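Long-range contact in glycerol dehydrogenase (PDB 6CSJ), which probably oxidises glycerol and related polyols with NAD+ and, as a double mutant, has acquired D-lactate dehydrogenase activity: residues L21-I35 with M79-I91. The protein carries 2 engineered substitutions. Numbering follows the deposited sequence.
Sequences LSAYTERLGKKAFII and MSKSEEADVVVGI
The carboxylate of Asp86 grips two successive backbone amides of the 29-31 loop: OD2 takes Lys30 N at 3.0 Å through its syn lone pair, and OD1 takes Lys31 N at 2.9 Å, met on the syn side but 26° out of the carboxylate plane. With CG set between its own backbone N and carbonyl carbon (chi1 61°), the carboxylate is turned toward this loop, while Asp86 N donates to Lys31 O. Replaced by an alanine, Asp86 would lose both oxygens, and the amides of Lys30 and Lys31 would probably be left without these acceptors and the loop freer to move. Beyond it, strands 32-35 and 87-91 pair in parallel, Ile35 N reaching Val89 O at 2.7 Å. They are neighbours in the parallel sheet of the Rossmann-like N-terminal domain of iron-containing alcohol dehydrogenases, with a helix packed on each face here. On the sheet face that carries Phe33 and Ile35, Ser80 CB of helix 70-82 sits over the Phe33 ring, a CH-pi contact 3.9 Å from the centroid, while the Glu83 carboxylate meets the ring edge with its plane turned by 54°. Lys31, bent at chi2 and chi4, hooks NZ onto Glu83 O at 2.9 Å, within the Schellman motif that ends helix 70-82. On the face of Val87 and Val89, helix 21-28 lays Thr25 CG2 across Val89 CG2 at 3.7 Å, and Leu21 meets Ile91 tip to tip. Thr25 OG1 hydrogen-bonds Tyr52 OH, and Val48 of helix 38-51 backs Ile34 and Ile91.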
loop_
_atom_site.group_PDB
_atom_site.type_symbol
_atom_site.label_atom_id
_atom_site.label_comp_id
_atom_site.label_asym_id
_atom_site.label_seq_id
_atom_site.Cartn_x
_atom_site.Cartn_y
_atom_site.Cartn_z
ATOM N N LEU A 21 -4.306 21.376 7.837
ATOM C CA LEU A 21 -5.225 20.294 8.191
ATOM C C LEU A 21 -6.597 20.826 8.598
ATOM O O LEU A 21 -7.619 20.260 8.195
ATOM C CB LEU A 21 -4.655 19.412 9.306
ATOM C CG LEU A 21 -5.535 18.242 9.783
ATOM C CD1 LEU A 21 -5.958 17.344 8.620
ATOM C CD2 LEU A 21 -4.809 17.426 10.839
ATOM N N SER A 22 -6.605 21.913 9.376
ATOM C CA SER A 22 -7.844 22.564 9.820
ATOM C C SER A 22 -8.708 23.055 8.668
ATOM O O SER A 22 -9.923 22.972 8.742
ATOM C CB SER A 22 -7.549 23.723 10.787
ATOM O OG SER A 22 -6.932 24.808 10.136
ATOM N N ALA A 23 -8.094 23.551 7.600
ATOM C CA ALA A 23 -8.857 23.947 6.406
ATOM C C ALA A 23 -9.590 22.747 5.780
ATOM O O ALA A 23 -10.734 22.889 5.325
ATOM C CB ALA A 23 -7.954 24.618 5.385
ATOM N N TYR A 24 -8.943 21.576 5.784
ATOM C CA TYR A 24 -9.547 20.351 5.231
ATOM C C TYR A 24 -10.615 19.736 6.159
ATOM O O TYR A 24 -11.713 19.415 5.685
ATOM C CB TYR A 24 -8.467 19.325 4.839
ATOM C CG TYR A 24 -7.511 19.858 3.781
ATOM C CD1 TYR A 24 -7.979 20.232 2.521
ATOM C CD2 TYR A 24 -6.144 20.021 4.052
ATOM C CE1 TYR A 24 -7.119 20.743 1.553
ATOM C CE2 TYR A 24 -5.276 20.535 3.092
ATOM C CZ TYR A 24 -5.774 20.909 1.848
ATOM O OH TYR A 24 -4.919 21.409 0.887
ATOM N N THR A 25 -10.331 19.610 7.460
ATOM C CA THR A 25 -11.342 19.081 8.399
ATOM C C THR A 25 -12.586 19.969 8.469
ATOM O O THR A 25 -13.700 19.447 8.543
ATOM C CB THR A 25 -10.823 18.834 9.842
ATOM O OG1 THR A 25 -10.473 20.071 10.476
ATOM C CG2 THR A 25 -9.638 17.882 9.846
ATOM N N GLU A 26 -12.394 21.286 8.419
ATOM C CA GLU A 26 -13.509 22.262 8.380
ATOM C C GLU A 26 -14.467 22.090 7.178
ATOM O O GLU A 26 -15.639 22.416 7.295
ATOM C CB GLU A 26 -12.979 23.714 8.450
ATOM C CG GLU A 26 -12.343 24.150 9.777
ATOM C CD GLU A 26 -13.261 24.096 10.989
ATOM O OE1 GLU A 26 -14.506 24.095 10.826
ATOM O OE2 GLU A 26 -12.713 24.031 12.113
ATOM N N ARG A 27 -13.981 21.585 6.043
ATOM C CA ARG A 27 -14.854 21.281 4.893
ATOM C C ARG A 27 -15.813 20.111 5.144
ATOM O O ARG A 27 -16.853 20.028 4.503
ATOM C CB ARG A 27 -14.032 20.958 3.640
ATOM C CG ARG A 27 -13.209 22.112 3.091
ATOM C CD ARG A 27 -12.611 21.737 1.754
ATOM N NE ARG A 27 -11.478 22.564 1.362
ATOM C CZ ARG A 27 -10.831 22.454 0.192
ATOM N NH1 ARG A 27 -11.200 21.548 -0.720
ATOM N NH2 ARG A 27 -9.802 23.257 -0.078
ATOM N N LEU A 28 -15.436 19.204 6.046
ATOM C CA LEU A 28 -16.214 17.997 6.353
ATOM C C LEU A 28 -17.012 18.075 7.645
ATOM O O LEU A 28 -18.053 17.440 7.744
ATOM C CB LEU A 28 -15.283 16.777 6.418
ATOM C CG LEU A 28 -14.556 16.475 5.112
ATOM C CD1 LEU A 28 -13.502 15.399 5.332
ATOM C CD2 LEU A 28 -15.548 16.094 4.025
ATOM N N GLY A 29 -16.509 18.803 8.643
ATOM C CA GLY A 29 -17.232 19.003 9.901
ATOM C C GLY A 29 -16.660 20.066 10.832
ATOM O O GLY A 29 -15.606 20.656 10.578
ATOM N N LYS A 30 -17.388 20.303 11.931
ATOM C CA LYS A 30 -17.025 21.319 12.920
ATOM C C LYS A 30 -15.992 20.867 13.958
ATOM O O LYS A 30 -15.335 21.710 14.545
ATOM C CB LYS A 30 -18.297 21.816 13.613
ATOM C CG LYS A 30 -19.082 22.804 12.748
ATOM C CD LYS A 30 -19.894 22.252 11.576
ATOM C CE LYS A 30 -20.028 23.313 10.475
ATOM N NZ LYS A 30 -21.290 23.245 9.681
ATOM N N LYS A 31 -15.866 19.561 14.171
ATOM C CA LYS A 31 -15.040 19.023 15.254
ATOM C C LYS A 31 -14.290 17.755 14.817
ATOM O O LYS A 31 -14.898 16.708 14.604
ATOM C CB LYS A 31 -15.942 18.735 16.463
ATOM C CG LYS A 31 -15.248 18.175 17.700
ATOM C CD LYS A 31 -14.418 19.227 18.406
ATOM C CE LYS A 31 -13.567 18.608 19.514
ATOM N NZ LYS A 31 -14.348 18.146 20.689
ATOM N N ALA A 32 -12.969 17.864 14.709
ATOM C CA ALA A 32 -12.116 16.768 14.260
ATOM C C ALA A 32 -11.584 15.939 15.424
ATOM O O ALA A 32 -11.244 16.472 16.481
ATOM C CB ALA A 32 -10.955 17.305 13.443
ATOM N N PHE A 33 -11.526 14.624 15.214
ATOM C CA PHE A 33 -10.925 13.684 16.148
ATOM C C PHE A 33 -9.670 13.127 15.457
ATOM O O PHE A 33 -9.773 12.373 14.496
ATOM C CB PHE A 33 -11.943 12.582 16.479
ATOM C CG PHE A 33 -11.467 11.585 17.496
ATOM C CD1 PHE A 33 -11.449 11.907 18.843
ATOM C CD2 PHE A 33 -11.069 10.305 17.109
ATOM C CE1 PHE A 33 -11.023 10.982 19.792
ATOM C CE2 PHE A 33 -10.645 9.377 18.052
ATOM C CZ PHE A 33 -10.615 9.715 19.392
ATOM N N ILE A 34 -8.497 13.507 15.956
ATOM C CA ILE A 34 -7.237 13.294 15.257
ATOM C C ILE A 34 -6.413 12.208 15.955
ATOM O O ILE A 34 -5.856 12.438 17.027
ATOM C CB ILE A 34 -6.458 14.634 15.125
ATOM C CG1 ILE A 34 -7.304 15.650 14.338
ATOM C CG2 ILE A 34 -5.107 14.413 14.458
ATOM C CD1 ILE A 34 -6.716 17.031 14.213
ATOM N N ILE A 35 -6.343 11.032 15.328
ATOM C CA ILE A 35 -5.696 9.855 15.896
ATOM C C ILE A 35 -4.243 9.788 15.421
ATOM O O ILE A 35 -3.977 9.894 14.234
ATOM C CB ILE A 35 -6.438 8.564 15.475
ATOM C CG1 ILE A 35 -7.906 8.620 15.903
ATOM C CG2 ILE A 35 -5.788 7.326 16.077
ATOM C CD1 ILE A 35 -8.781 7.585 15.213
ATOM N N MET A 79 -14.566 7.579 22.719
ATOM C CA MET A 79 -13.950 8.901 22.893
ATOM C C MET A 79 -14.436 9.911 21.859
ATOM O O MET A 79 -14.744 11.049 22.209
ATOM C CB MET A 79 -12.427 8.811 22.818
ATOM C CG MET A 79 -11.776 8.117 23.989
ATOM S SD MET A 79 -10.028 7.849 23.685
ATOM C CE MET A 79 -9.458 9.530 23.521
ATOM N N SER A 80 -14.504 9.480 20.599
ATOM C CA SER A 80 -14.986 10.322 19.493
ATOM C C SER A 80 -16.448 10.773 19.669
ATOM O O SER A 80 -16.745 11.947 19.458
ATOM C CB SER A 80 -14.814 9.607 18.145
ATOM O OG SER A 80 -15.353 10.375 17.089
ATOM N N LYS A 81 -17.347 9.851 20.030
ATOM C CA LYS A 81 -18.753 10.202 20.357
ATOM C C LYS A 81 -18.836 11.129 21.576
ATOM O O LYS A 81 -19.572 12.113 21.562
ATOM C CB LYS A 81 -19.613 8.961 20.629
ATOM C CG LYS A 81 -19.947 8.106 19.413
ATOM C CD LYS A 81 -21.195 7.256 19.661
ATOM C CE LYS A 81 -21.250 6.013 18.777
ATOM N NZ LYS A 81 -20.460 4.898 19.374
ATOM N N SER A 82 -18.065 10.798 22.611
ATOM C CA SER A 82 -17.949 11.599 23.838
ATOM C C SER A 82 -17.496 13.060 23.590
ATOM O O SER A 82 -18.018 13.987 24.212
ATOM C CB SER A 82 -17.006 10.887 24.829
ATOM O OG SER A 82 -16.554 11.752 25.853
ATOM N N GLU A 83 -16.550 13.259 22.671
ATOM C CA GLU A 83 -16.097 14.609 22.275
ATOM C C GLU A 83 -16.978 15.253 21.195
ATOM O O GLU A 83 -16.683 16.355 20.749
ATOM C CB GLU A 83 -14.642 14.558 21.794
ATOM C CG GLU A 83 -13.658 14.044 22.843
ATOM C CD GLU A 83 -12.302 13.680 22.251
ATOM O OE1 GLU A 83 -11.932 14.242 21.198
ATOM O OE2 GLU A 83 -11.596 12.834 22.839
ATOM N N GLU A 84 -18.052 14.569 20.788
ATOM C CA GLU A 84 -18.962 15.009 19.724
ATOM C C GLU A 84 -18.280 15.301 18.380
ATOM O O GLU A 84 -18.676 16.218 17.664
ATOM C CB GLU A 84 -19.803 16.196 20.195
ATOM C CG GLU A 84 -20.655 15.886 21.414
ATOM C CD GLU A 84 -21.426 17.097 21.904
ATOM O OE1 GLU A 84 -22.004 17.816 21.062
ATOM O OE2 GLU A 84 -21.486 17.333 23.137
ATOM N N ALA A 85 -17.282 14.490 18.033
ATOM C CA ALA A 85 -16.565 14.633 16.762
ATOM C C ALA A 85 -17.420 14.196 15.582
ATOM O O ALA A 85 -18.086 13.161 15.645
ATOM C CB ALA A 85 -15.273 13.839 16.794
ATOM N N ASP A 86 -17.392 14.990 14.515
ATOM C CA ASP A 86 -18.113 14.685 13.255
ATOM C C ASP A 86 -17.175 14.485 12.032
ATOM O O ASP A 86 -17.632 14.478 10.885
ATOM C CB ASP A 86 -19.164 15.777 12.979
ATOM C CG ASP A 86 -18.550 17.160 12.817
ATOM O OD1 ASP A 86 -17.315 17.315 13.003
ATOM O OD2 ASP A 86 -19.306 18.104 12.511
ATOM N N VAL A 87 -15.873 14.343 12.292
ATOM C CA VAL A 87 -14.891 13.930 11.275
ATOM C C VAL A 87 -13.677 13.319 11.985
ATOM O O VAL A 87 -13.241 13.816 13.026
ATOM C CB VAL A 87 -14.484 15.101 10.328
ATOM C CG1 VAL A 87 -13.943 16.297 11.100
ATOM C CG2 VAL A 87 -13.471 14.647 9.288
ATOM N N VAL A 88 -13.149 12.226 11.436
ATOM C CA VAL A 88 -12.010 11.531 12.047
ATOM C C VAL A 88 -10.785 11.634 11.135
ATOM O O VAL A 88 -10.901 11.569 9.913
ATOM C CB VAL A 88 -12.351 10.058 12.420
ATOM C CG1 VAL A 88 -12.967 9.304 11.248
ATOM C CG2 VAL A 88 -11.120 9.327 12.958
ATOM N N VAL A 89 -9.619 11.815 11.746
ATOM C CA VAL A 89 -8.362 11.939 11.029
ATOM C C VAL A 89 -7.396 10.917 11.598
ATOM O O VAL A 89 -7.292 10.777 12.819
ATOM C CB VAL A 89 -7.750 13.354 11.167
ATOM C CG1 VAL A 89 -6.466 13.467 10.345
ATOM C CG2 VAL A 89 -8.765 14.420 10.762
ATOM N N GLY A 90 -6.700 10.209 10.706
ATOM C CA GLY A 90 -5.592 9.330 11.077
ATOM C C GLY A 90 -4.321 9.879 10.470
ATOM O O GLY A 90 -4.317 10.272 9.308
ATOM N N ILE A 91 -3.250 9.922 11.262
ATOM C CA ILE A 91 -1.954 10.427 10.824
ATOM C C ILE A 91 -0.895 9.421 11.248
ATOM O O ILE A 91 -0.732 9.151 12.433
ATOM C CB ILE A 91 -1.634 11.827 11.428
ATOM C CG1 ILE A 91 -2.822 12.795 11.252
ATOM C CG2 ILE A 91 -0.377 12.421 10.781
ATOM C CD1 ILE A 91 -2.609 14.168 11.858
HETATM O O HOH W 1 -19.383 15.433 9.351
#